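Deoxyhypusine hydroxylase (Homo sapiens, PDB 4D50) hydroxylates the deoxyhypusine side chain of the translation factor eIF5A with a diiron centre and dioxygen, completing the formation of hypusine. Local coordinates at residues A[92-95]-A[96-100]. Numbering follows the deposited sequence.
Sequences VRHE and AGEAL. With FE (Fe (III) ion), chain C; PER (peroxide ion), chain E.
His94 and Glu95 bind one iron(III) ion from one face of helix 90-103, with Glu98 beside them. His94 NE2 binds the iron at 2.2 Å, and Glu95 OE1 binds it at 2.1 Å. Peroxide O1, two waters and His212 complete six ligands. Peroxide O1 and the first water both lie at the edge of the His94 ring, in its plane. A bend about the CB-CG bond of Glu95 (chi2 66°) brings OE1 to the metal. The iron-bound water is placed to donate to Glu95 OE2 at 2.9 Å and to Glu98 OE1 at 3.1 Å, though its protons may not serve every acceptor in reach. Glu98 does not touch the iron. Its chain is extended, with CG anti to the backbone N, and runs alongside Glu95 and His94. Its OE1 approaches His94 CE1 to 3.4 Å, with carboxylate and ring planes 61° apart. Glu98 OE1 and Glu95 OE2 are 3.9 Å apart, probably like charges, with the iron-bound water close to both. The other ring nitrogen, His94 ND1, is hydrogen-bonded to Thr126 OG1, which helps fix the ring's rotation.

The backbone beneath is regular helix. Glu98 N donates to His94 O at 2.8 Å in a nearly straight bond (175°), and Ala99 N donates to Glu95 O. These two i to i+4 bonds tie the ligand residues to the next turn. Ala96 and Ala99 pack on helix 76-84 through Val82 and Leu79. Arg93 points away from the metal and forms a salt bridge with Asp118.

This His-Glu pair in the second HEAT-like repeat supplies two of the three protein ligands of its iron. Glu98 is thus a second-shell residue, and its carboxylate probably helps to polarise the bound water and the His94 ring.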
# COMPACT_ATOMS: atom_id res chain seq x y z
N VAL A 92 2.18 10.03 -1.84
CA VAL A 92 2.59 9.61 -3.14
C VAL A 92 4.13 9.35 -3.10
O VAL A 92 4.62 8.34 -3.63
CB VAL A 92 2.20 10.63 -4.21
CG1 VAL A 92 2.81 10.25 -5.50
CG2 VAL A 92 0.66 10.63 -4.38
N ARG A 93 4.88 10.27 -2.50
CA ARG A 93 6.32 10.15 -2.46
C ARG A 93 6.70 8.97 -1.61
O ARG A 93 7.64 8.23 -1.96
CB ARG A 93 7.00 11.48 -1.96
CG ARG A 93 6.72 12.70 -2.89
CD ARG A 93 7.35 13.99 -2.34
NE ARG A 93 8.79 13.74 -2.21
CZ ARG A 93 9.60 14.08 -1.22
NH1 ARG A 93 9.20 14.81 -0.19
NH2 ARG A 93 10.87 13.67 -1.27
N HIS A 94 5.99 8.77 -0.49
CA HIS A 94 6.24 7.61 0.38
C HIS A 94 6.07 6.35 -0.44
O HIS A 94 6.97 5.43 -0.44
CB HIS A 94 5.35 7.58 1.64
CG HIS A 94 4.63 6.30 1.82
ND1 HIS A 94 5.24 5.14 2.25
CD2 HIS A 94 3.34 6.00 1.61
CE1 HIS A 94 4.35 4.17 2.24
NE2 HIS A 94 3.18 4.68 1.88
N GLU A 95 4.97 6.28 -1.17
CA GLU A 95 4.65 5.06 -1.90
C GLU A 95 5.73 4.74 -2.95
O GLU A 95 6.05 3.58 -3.21
CB GLU A 95 3.24 5.08 -2.54
CG GLU A 95 2.61 3.73 -2.64
CD GLU A 95 2.30 3.10 -1.30
OE1 GLU A 95 1.66 3.74 -0.39
OE2 GLU A 95 2.79 1.95 -1.05
N ALA A 96 6.24 5.77 -3.58
CA ALA A 96 7.32 5.60 -4.63
C ALA A 96 8.60 5.08 -3.89
O ALA A 96 9.27 4.20 -4.45
CB ALA A 96 7.62 6.91 -5.40
N GLY A 97 8.98 5.63 -2.72
CA GLY A 97 10.12 5.10 -2.01
C GLY A 97 9.97 3.66 -1.59
O GLY A 97 10.87 2.84 -1.76
N GLU A 98 8.83 3.35 -1.00
CA GLU A 98 8.52 1.93 -0.71
C GLU A 98 8.62 1.01 -1.94
O GLU A 98 9.13 -0.09 -1.85
CB GLU A 98 7.12 1.75 -0.06
CG GLU A 98 6.84 0.30 0.30
CD GLU A 98 5.54 0.08 1.05
OE1 GLU A 98 5.17 0.93 1.89
OE2 GLU A 98 4.96 -1.01 0.84
N ALA A 99 8.13 1.49 -3.11
CA ALA A 99 8.12 0.74 -4.30
C ALA A 99 9.54 0.44 -4.74
O ALA A 99 9.77 -0.61 -5.24
CB ALA A 99 7.32 1.43 -5.39
N LEU A 100 10.46 1.42 -4.60
CA LEU A 100 11.86 1.20 -4.89
C LEU A 100 12.42 0.06 -4.03
O LEU A 100 13.09 -0.80 -4.59
CB LEU A 100 12.67 2.54 -4.77
CG LEU A 100 12.36 3.54 -5.89
CD1 LEU A 100 12.92 4.92 -5.55
CD2 LEU A 100 12.90 3.05 -7.28
FE FE C . 1.20 3.67 1.62
O1 PER E . -0.21 5.38 1.45
O2 PER E . -1.65 5.62 1.95
O HOH W 1 2.17 1.73 1.80
O HOH W 2 -0.52 2.56 1.01